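Oxidored_FMN domain-containing protein ([Pseudomonas] geniculata N1, PDB 6L6J) probably oxidises the amine 6-hydroxypseudooxynicotine, an intermediate of nicotine breakdown, using bound flavin mononucleotide and a [4Fe-4S] cluster. Local coordinates at residues A32-M41 with A70-Y78; L517-V525 with V537-V548. All blocks are in the same frame, centred on the assembly; numbering follows the deposited sequence.

Interaction 1: A32-M41 with A70-Y78; sequences AMGMTALEEM and APLPDPRMY. With SO4 (sulfate ion), chain G.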
loop_
_atom_site.group_PDB
_atom_site.type_symbol
_atom_site.label_atom_id
_atom_site.label_comp_id
_atom_site.label_asym_id
_atom_site.label_seq_id
_atom_site.Cartn_x
_atom_site.Cartn_y
_atom_site.Cartn_z
ATOM N N ALA A 32 -5.024 0.570 -10.410
ATOM C CA ALA A 32 -5.632 1.843 -10.874
ATOM C C ALA A 32 -5.150 2.213 -12.280
ATOM O O ALA A 32 -5.042 3.402 -12.571
ATOM C CB ALA A 32 -5.336 2.946 -9.890
ATOM N N MET A 33 -4.794 1.217 -13.078
ATOM C CA MET A 33 -4.702 1.270 -14.557
ATOM C C MET A 33 -5.828 0.371 -15.058
ATOM O O MET A 33 -5.906 -0.805 -14.566
ATOM C CB MET A 33 -3.383 0.686 -15.079
ATOM C CG MET A 33 -2.185 0.985 -14.231
ATOM S SD MET A 33 -1.068 -0.427 -14.132
ATOM C CE MET A 33 0.270 0.331 -13.210
ATOM N N GLY A 34 -6.683 0.852 -15.943
ATOM C CA GLY A 34 -7.837 0.038 -16.373
ATOM C C GLY A 34 -7.622 -0.482 -17.779
ATOM O O GLY A 34 -6.451 -0.748 -18.139
ATOM N N MET A 35 -8.708 -0.543 -18.554
ATOM C CA MET A 35 -8.675 -0.774 -20.018
ATOM C C MET A 35 -8.134 0.485 -20.684
ATOM O O MET A 35 -7.627 0.409 -21.821
ATOM C CB MET A 35 -10.078 -1.085 -20.549
ATOM C CG MET A 35 -10.773 -2.156 -19.736
ATOM S SD MET A 35 -9.658 -3.543 -19.330
ATOM C CE MET A 35 -9.994 -4.617 -20.732
ATOM N N THR A 36 -8.216 1.593 -19.965
ATOM C CA THR A 36 -7.803 2.936 -20.427
ATOM C C THR A 36 -6.264 2.995 -20.449
ATOM O O THR A 36 -5.733 3.823 -21.189
ATOM C CB THR A 36 -8.572 3.969 -19.595
ATOM O OG1 THR A 36 -8.962 3.366 -18.359
ATOM C CG2 THR A 36 -9.848 4.423 -20.270
ATOM N N ALA A 37 -5.573 2.112 -19.720
ATOM C CA ALA A 37 -4.094 2.074 -19.612
ATOM C C ALA A 37 -3.627 0.612 -19.624
ATOM O O ALA A 37 -2.981 0.140 -18.654
ATOM C CB ALA A 37 -3.641 2.813 -18.375
ATOM N N LEU A 38 -3.930 -0.072 -20.728
ATOM C CA LEU A 38 -3.653 -1.517 -20.953
ATOM C C LEU A 38 -2.147 -1.793 -20.801
ATOM O O LEU A 38 -1.782 -2.814 -20.201
ATOM C CB LEU A 38 -4.169 -1.878 -22.352
ATOM C CG LEU A 38 -4.308 -3.364 -22.677
ATOM C CD1 LEU A 38 -5.261 -4.052 -21.716
ATOM C CD2 LEU A 38 -4.769 -3.548 -24.123
ATOM N N GLU A 39 -1.304 -0.919 -21.351
ATOM C CA GLU A 39 0.161 -1.161 -21.445
ATOM C C GLU A 39 0.759 -1.134 -20.034
ATOM O O GLU A 39 1.684 -1.945 -19.745
ATOM C CB GLU A 39 0.792 -0.151 -22.399
ATOM C CG GLU A 39 0.377 -0.358 -23.849
ATOM C CD GLU A 39 1.038 -1.550 -24.525
ATOM O OE1 GLU A 39 0.383 -2.171 -25.407
ATOM O OE2 GLU A 39 2.211 -1.860 -24.169
ATOM N N GLU A 40 0.223 -0.256 -19.184
ATOM C CA GLU A 40 0.606 -0.126 -17.749
ATOM C C GLU A 40 0.322 -1.473 -17.054
ATOM O O GLU A 40 1.248 -2.067 -16.458
ATOM C CB GLU A 40 -0.120 1.068 -17.123
ATOM C CG GLU A 40 0.067 2.357 -17.908
ATOM C CD GLU A 40 -0.299 3.661 -17.211
ATOM O OE1 GLU A 40 -0.954 3.617 -16.135
ATOM O OE2 GLU A 40 0.028 4.732 -17.783
ATOM N N MET A 41 -0.918 -1.943 -17.156
ATOM C CA MET A 41 -1.394 -3.241 -16.622
ATOM C C MET A 41 -0.509 -4.392 -17.129
ATOM O O MET A 41 0.019 -5.142 -16.302
ATOM C CB MET A 41 -2.837 -3.426 -17.079
ATOM C CG MET A 41 -3.461 -4.710 -16.646
ATOM S SD MET A 41 -5.224 -4.564 -17.005
ATOM C CE MET A 41 -5.732 -3.626 -15.568
ATOM N N ALA A 70 -15.990 3.782 -9.777
ATOM C CA ALA A 70 -15.642 5.020 -10.503
ATOM C C ALA A 70 -15.409 6.126 -9.478
ATOM O O ALA A 70 -16.182 6.288 -8.542
ATOM C CB ALA A 70 -16.723 5.417 -11.477
ATOM N N PRO A 71 -14.368 6.963 -9.652
ATOM C CA PRO A 71 -13.586 6.995 -10.895
ATOM C C PRO A 71 -12.306 6.128 -10.925
ATOM O O PRO A 71 -11.487 6.352 -11.786
ATOM C CB PRO A 71 -13.242 8.483 -10.945
ATOM C CG PRO A 71 -13.037 8.876 -9.471
ATOM C CD PRO A 71 -13.900 7.935 -8.649
ATOM N N LEU A 72 -12.169 5.142 -10.027
ATOM C CA LEU A 72 -11.065 4.135 -10.081
ATOM C C LEU A 72 -11.160 3.319 -11.380
ATOM O O LEU A 72 -12.173 2.676 -11.646
ATOM C CB LEU A 72 -11.132 3.237 -8.836
ATOM C CG LEU A 72 -10.217 2.006 -8.828
ATOM C CD1 LEU A 72 -8.743 2.394 -8.901
ATOM C CD2 LEU A 72 -10.482 1.126 -7.618
ATOM N N PRO A 73 -10.134 3.340 -12.261
ATOM C CA PRO A 73 -10.141 2.504 -13.456
ATOM C C PRO A 73 -9.775 1.042 -13.153
ATOM O O PRO A 73 -8.695 0.821 -12.635
ATOM C CB PRO A 73 -9.105 3.149 -14.388
ATOM C CG PRO A 73 -8.201 3.953 -13.492
ATOM C CD PRO A 73 -8.947 4.197 -12.193
ATOM N N ASP A 74 -10.675 0.119 -13.517
ATOM C CA ASP A 74 -10.606 -1.343 -13.281
ATOM C C ASP A 74 -10.659 -2.094 -14.607
ATOM O O ASP A 74 -11.153 -1.560 -15.598
ATOM C CB ASP A 74 -11.789 -1.829 -12.446
ATOM C CG ASP A 74 -11.604 -1.586 -10.972
ATOM O OD1 ASP A 74 -10.437 -1.281 -10.595
ATOM O OD2 ASP A 74 -12.625 -1.700 -10.219
ATOM N N PRO A 75 -10.200 -3.364 -14.658
ATOM C CA PRO A 75 -10.522 -4.252 -15.769
ATOM C C PRO A 75 -12.035 -4.463 -15.853
ATOM O O PRO A 75 -12.687 -4.317 -14.843
ATOM C CB PRO A 75 -9.842 -5.584 -15.428
ATOM C CG PRO A 75 -8.766 -5.196 -14.462
ATOM C CD PRO A 75 -9.310 -4.005 -13.692
ATOM N N ARG A 76 -12.530 -4.804 -17.040
ATOM C CA ARG A 76 -13.969 -5.088 -17.292
ATOM C C ARG A 76 -14.101 -6.366 -18.128
ATOM O O ARG A 76 -13.277 -6.590 -19.035
ATOM C CB ARG A 76 -14.611 -3.907 -18.021
ATOM C CG ARG A 76 -14.528 -2.581 -17.275
ATOM C CD ARG A 76 -14.395 -1.398 -18.227
ATOM N NE ARG A 76 -14.941 -0.193 -17.645
ATOM C CZ ARG A 76 -15.535 0.783 -18.313
ATOM N NH1 ARG A 76 -15.674 0.721 -19.631
ATOM N NH2 ARG A 76 -16.036 1.809 -17.643
ATOM N N MET A 77 -15.117 -7.166 -17.836
ATOM C CA MET A 77 -15.405 -8.418 -18.570
ATOM C C MET A 77 -16.920 -8.517 -18.771
ATOM O O MET A 77 -17.438 -9.633 -18.742
ATOM C CB MET A 77 -14.840 -9.617 -17.791
ATOM C CG MET A 77 -14.546 -10.847 -18.634
ATOM S SD MET A 77 -13.193 -10.585 -19.785
ATOM C CE MET A 77 -11.936 -11.539 -18.952
ATOM N N TYR A 78 -17.598 -7.391 -19.005
ATOM C CA TYR A 78 -19.080 -7.332 -19.180
ATOM C C TYR A 78 -19.431 -7.175 -20.655
ATOM O O TYR A 78 -20.624 -7.095 -20.960
ATOM C CB TYR A 78 -19.758 -6.224 -18.365
ATOM C CG TYR A 78 -19.257 -4.814 -18.568
ATOM C CD1 TYR A 78 -19.501 -4.117 -19.739
ATOM C CD2 TYR A 78 -18.585 -4.150 -17.540
ATOM C CE1 TYR A 78 -19.074 -2.804 -19.893
ATOM C CE2 TYR A 78 -18.148 -2.844 -17.676
ATOM C CZ TYR A 78 -18.399 -2.167 -18.854
ATOM O OH TYR A 78 -17.928 -0.892 -18.972
HETATM S S SO4 G . -16.906 2.924 -22.663
HETATM O O1 SO4 G . -16.316 1.811 -23.390
HETATM O O2 SO4 G . -17.761 3.683 -23.538
HETATM O O3 SO4 G . -17.681 2.441 -21.553
HETATM O O4 SO4 G . -15.868 3.786 -22.167
HETATM O O HOH W 1 -7.532 -0.959 -10.792
#
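Met35 lies against the backbone of Pro75 and Arg76, and apolar packing of this kind makes up most of the contact. Its chain bends at chi2 and again at chi3 (-43° and -92°), which carries SD over to Pro75 CA at 3.7 Å, while Met35 CG meets the aliphatic part of Arg76, 4.0 Å from its CD. Shortening this side chain to an alanine is likely to leave the Pro75-Arg76 backbone without its thioether cover and open a gap toward Pro85 and Leu86 of helix 83-94, which the same side chain touches. Met41, in the first turn of helix 38-51, reaches the Pro75 ring with its methyl end, CE to CG 3.6 Å. At the other end, Ala32 CB meets one branch of Leu72, CD1, at 3.6 Å. Between these, the Pro73 ring sits on bare backbone: its CB packs on Gly34 N at 3.7 Å, where glycine has no side chain.

The polar links are indirect. One water accepts from Ala32 N at 3.0 Å and lies 2.8 Å from Pro73 O, to which it can donate, tying the two loops where their backbones offer each other no direct bond. Farther out, Arg76 NH1 donates to a sulfate oxygen, O3, with the ion at the edge of the guanidinium; Lys81 also binds this sulfate, probably a crystallisation solute, and Tyr82 OH is a further partner of NH1.

The two loops follow successive strands of the eight-stranded TIM barrel, 24-26 and 55-62. Such strand-to-helix loops at the C-terminal ends of the strands line the active site in this fold, and Asp74 accordingly lies close to Glu60, an FMN-binding residue, with its side chain about 6 Å from the flavin.

Interaction 2: L517-V525 with V537-V548; sequences LPEGGSVIV and VADRLARAGCKV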
loop_
_atom_site.group_PDB
_atom_site.type_symbol
_atom_site.label_atom_id
_atom_site.label_comp_id
_atom_site.label_asym_id
_atom_site.label_seq_id
_atom_site.Cartn_x
_atom_site.Cartn_y
_atom_site.Cartn_z
ATOM N N LEU A 517 11.675 15.729 25.233
ATOM C CA LEU A 517 10.217 15.674 25.499
ATOM C C LEU A 517 9.873 16.583 26.663
ATOM O O LEU A 517 10.700 16.764 27.553
ATOM C CB LEU A 517 9.818 14.239 25.830
ATOM C CG LEU A 517 9.545 13.341 24.635
ATOM C CD1 LEU A 517 10.753 13.263 23.712
ATOM C CD2 LEU A 517 9.150 11.957 25.120
ATOM N N PRO A 518 8.629 17.122 26.705
ATOM C CA PRO A 518 8.138 17.837 27.875
ATOM C C PRO A 518 8.013 16.793 28.990
ATOM O O PRO A 518 7.607 15.689 28.679
ATOM C CB PRO A 518 6.781 18.448 27.480
ATOM C CG PRO A 518 6.418 17.811 26.150
ATOM C CD PRO A 518 7.609 17.012 25.656
ATOM N N GLU A 519 8.406 17.162 30.213
ATOM C CA GLU A 519 8.602 16.231 31.361
ATOM C C GLU A 519 7.278 15.508 31.610
ATOM O O GLU A 519 7.260 14.265 31.676
ATOM C CB GLU A 519 9.053 16.976 32.624
ATOM C CG GLU A 519 10.147 16.252 33.398
ATOM C CD GLU A 519 11.557 16.593 32.937
ATOM O OE1 GLU A 519 11.915 17.799 32.979
ATOM O OE2 GLU A 519 12.293 15.662 32.527
ATOM N N GLY A 520 6.203 16.272 31.729
ATOM C CA GLY A 520 4.856 15.708 31.857
ATOM C C GLY A 520 3.822 16.733 31.462
ATOM O O GLY A 520 4.026 17.431 30.445
ATOM N N GLY A 521 2.745 16.802 32.237
ATOM C CA GLY A 521 1.656 17.775 32.061
ATOM C C GLY A 521 0.906 17.538 30.766
ATOM O O GLY A 521 1.014 16.422 30.194
ATOM N N SER A 522 0.148 18.556 30.347
ATOM C CA SER A 522 -0.710 18.545 29.145
ATOM C C SER A 522 0.148 18.988 27.960
ATOM O O SER A 522 1.138 19.697 28.176
ATOM C CB SER A 522 -1.902 19.424 29.344
ATOM O OG SER A 522 -1.483 20.759 29.598
ATOM N N VAL A 523 -0.194 18.540 26.753
ATOM C CA VAL A 523 0.477 18.973 25.495
ATOM C C VAL A 523 -0.547 18.902 24.356
ATOM O O VAL A 523 -1.302 17.889 24.260
ATOM C CB VAL A 523 1.753 18.160 25.210
ATOM C CG1 VAL A 523 1.517 16.670 25.351
ATOM C CG2 VAL A 523 2.332 18.468 23.843
ATOM N N ILE A 524 -0.587 19.981 23.568
ATOM C CA ILE A 524 -1.372 20.084 22.304
ATOM C C ILE A 524 -0.442 19.792 21.126
ATOM O O ILE A 524 0.613 20.475 20.995
ATOM C CB ILE A 524 -2.044 21.460 22.162
ATOM C CG1 ILE A 524 -3.310 21.533 23.022
ATOM C CG2 ILE A 524 -2.329 21.750 20.700
ATOM C CD1 ILE A 524 -3.910 22.914 23.124
ATOM N N VAL A 525 -0.816 18.804 20.316
ATOM C CA VAL A 525 -0.145 18.509 19.014
ATOM C C VAL A 525 -1.075 19.041 17.946
ATOM O O VAL A 525 -2.229 18.606 17.928
ATOM C CB VAL A 525 0.161 17.014 18.811
ATOM C CG1 VAL A 525 1.007 16.774 17.581
ATOM C CG2 VAL A 525 0.847 16.423 20.028
ATOM N N VAL A 537 3.776 11.581 17.031
ATOM C CA VAL A 537 4.379 12.348 18.163
ATOM C C VAL A 537 3.405 12.227 19.335
ATOM O O VAL A 537 3.858 11.913 20.433
ATOM C CB VAL A 537 4.768 13.806 17.833
ATOM C CG1 VAL A 537 5.734 13.892 16.669
ATOM C CG2 VAL A 537 3.593 14.685 17.569
ATOM N N ALA A 538 2.110 12.351 19.067
ATOM C CA ALA A 538 1.025 12.198 20.066
ATOM C C ALA A 538 1.247 10.894 20.831
ATOM O O ALA A 538 1.352 10.927 22.067
ATOM C CB ALA A 538 -0.323 12.213 19.379
ATOM N N ASP A 539 1.368 9.789 20.091
ATOM C CA ASP A 539 1.576 8.427 20.638
ATOM C C ASP A 539 2.819 8.448 21.525
ATOM O O ASP A 539 2.715 8.052 22.682
ATOM C CB ASP A 539 1.703 7.390 19.527
ATOM C CG ASP A 539 1.314 5.993 19.972
ATOM O OD1 ASP A 539 1.805 5.555 21.029
ATOM O OD2 ASP A 539 0.485 5.378 19.286
ATOM N N ARG A 540 3.941 8.907 20.984
ATOM C CA ARG A 540 5.232 9.029 21.705
ATOM C C ARG A 540 5.006 9.760 23.026
ATOM O O ARG A 540 5.554 9.310 24.052
ATOM C CB ARG A 540 6.236 9.785 20.834
ATOM C CG ARG A 540 7.593 9.999 21.477
ATOM C CD ARG A 540 8.406 8.728 21.446
ATOM N NE ARG A 540 9.740 8.979 21.977
ATOM C CZ ARG A 540 10.122 8.766 23.243
ATOM N NH1 ARG A 540 9.268 8.268 24.139
ATOM N NH2 ARG A 540 11.378 9.044 23.585
ATOM N N LEU A 541 4.224 10.843 22.991
ATOM C CA LEU A 541 4.039 11.779 24.124
ATOM C C LEU A 541 3.103 11.176 25.168
ATOM O O LEU A 541 3.366 11.350 26.384
ATOM C CB LEU A 541 3.457 13.088 23.606
ATOM C CG LEU A 541 4.410 14.005 22.849
ATOM C CD1 LEU A 541 3.610 15.061 22.106
ATOM C CD2 LEU A 541 5.414 14.664 23.789
ATOM N N ALA A 542 2.017 10.536 24.742
ATOM C CA ALA A 542 1.081 9.887 25.689
ATOM C C ALA A 542 1.871 8.796 26.450
ATOM O O ALA A 542 1.783 8.740 27.711
ATOM C CB ALA A 542 -0.142 9.356 24.970
ATOM N N ARG A 543 2.694 8.036 25.733
ATOM C CA ARG A 543 3.520 6.933 26.291
ATOM C C ARG A 543 4.624 7.451 27.214
ATOM O O ARG A 543 5.211 6.632 27.876
ATOM C CB ARG A 543 4.222 6.145 25.179
ATOM C CG ARG A 543 3.294 5.302 24.329
ATOM C CD ARG A 543 4.149 4.446 23.431
ATOM N NE ARG A 543 3.452 4.006 22.232
ATOM C CZ ARG A 543 3.856 3.018 21.449
ATOM N NH1 ARG A 543 4.967 2.363 21.748
ATOM N NH2 ARG A 543 3.143 2.700 20.379
ATOM N N ALA A 544 4.977 8.731 27.150
ATOM C CA ALA A 544 5.961 9.349 28.069
ATOM C C ALA A 544 5.264 9.772 29.373
ATOM O O ALA A 544 5.988 10.095 30.337
ATOM C CB ALA A 544 6.643 10.508 27.397
ATOM N N GLY A 545 3.922 9.758 29.399
ATOM C CA GLY A 545 3.094 10.130 30.557
ATOM C C GLY A 545 2.440 11.495 30.406
ATOM O O GLY A 545 1.734 11.913 31.360
ATOM N N CYS A 546 2.638 12.195 29.279
ATOM C CA CYS A 546 1.907 13.464 28.979
ATOM C C CYS A 546 0.440 13.154 28.664
ATOM O O CYS A 546 0.177 12.125 28.041
ATOM C CB CYS A 546 2.481 14.239 27.801
ATOM S SG CYS A 546 4.265 14.493 27.882
ATOM N N LYS A 547 -0.473 14.015 29.109
ATOM C CA LYS A 547 -1.872 14.066 28.623
ATOM C C LYS A 547 -1.850 14.808 27.280
ATOM O O LYS A 547 -1.550 16.011 27.289
ATOM C CB LYS A 547 -2.782 14.734 29.657
ATOM C CG LYS A 547 -4.164 15.148 29.156
ATOM C CD LYS A 547 -5.133 14.001 28.931
ATOM C CE LYS A 547 -6.244 14.351 27.957
ATOM N NZ LYS A 547 -7.319 13.327 27.933
ATOM N N VAL A 548 -2.136 14.095 26.179
ATOM C CA VAL A 548 -2.113 14.647 24.793
ATOM C C VAL A 548 -3.535 14.993 24.334
ATOM O O VAL A 548 -4.427 14.139 24.493
ATOM C CB VAL A 548 -1.430 13.679 23.802
ATOM C CG1 VAL A 548 -1.367 14.271 22.401
ATOM C CG2 VAL A 548 -0.035 13.303 24.262
#
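The first torsion of Leu541 sets CG anti to its carbonyl carbon (chi1 -75°), and its two methyls part to meet different pieces of 517-525. CD1 approaches Val525 CG2 at 3.7 Å and also nears Val523 CG2, whereas CD2 comes up to Pro518 CD at 3.7 Å. Val525 holds CG1 anti to its own backbone N (chi1 -172°), directed at Val537 on the helix, while its CG2 is shared between Leu541 and Val548. Val523 places CG1 over Cys546 CB, 3.6 Å away, and beside Val548 CG2.

The two segments belong to a beta-alpha-beta unit, strand 522-527, helix 533-542 and strand 547-552, in the OYE-like second alpha/beta domain. Short segments of the first strand and the helix run antiparallel, their axes 9.5 Å apart at closest approach, as expected for the helix that links two parallel neighbouring strands in a crossover. The strands pair in parallel: Lys547 N donates to Gly521 O at 3.0 Å, and Val523 N to Lys547 O at 2.9 Å. Val523 and Val548 face the helix, while Ser522 and Lys547 lie on the other side; Ser522 OG is hydrogen-bonded to the backbone N of Asp611, and Lys547 NZ forms a salt bridge with Glu580.

A Schellman motif closes the helix, with Gly545 at positive phi and Cys546 N bonded back to Leu541 O. Near this end, Leu517 CD2 touches Ala544 CB at 3.7 Å and lies over one face of the Arg540 guanidinium, toward its rim. Cys546 SG sits beside the carbonyl oxygen of Pro518, at 3.6 Å.

Interactions 1 and 2 lie on opposite sides of the chain's centre, their nearest atoms about 29 Å apart, and share no element. The first joins a loop and the start of helix 38-51 to a second loop of the flavin-binding barrel; the second holds a strand, its return helix and the next strand in a separate alpha/beta domain. Each is partly buried. In 32-41 with 70-78, the more buried end lies toward the flavin and the outer end reaches a sulfate, with prolines, methionines and a bridging water filling in for regular pairing. In 517-525 with 537-548, direct backbone bonds fix the strands, and branched aliphatic side chains make a compact core whose margin carries Arg540, Ala544 and Lys547.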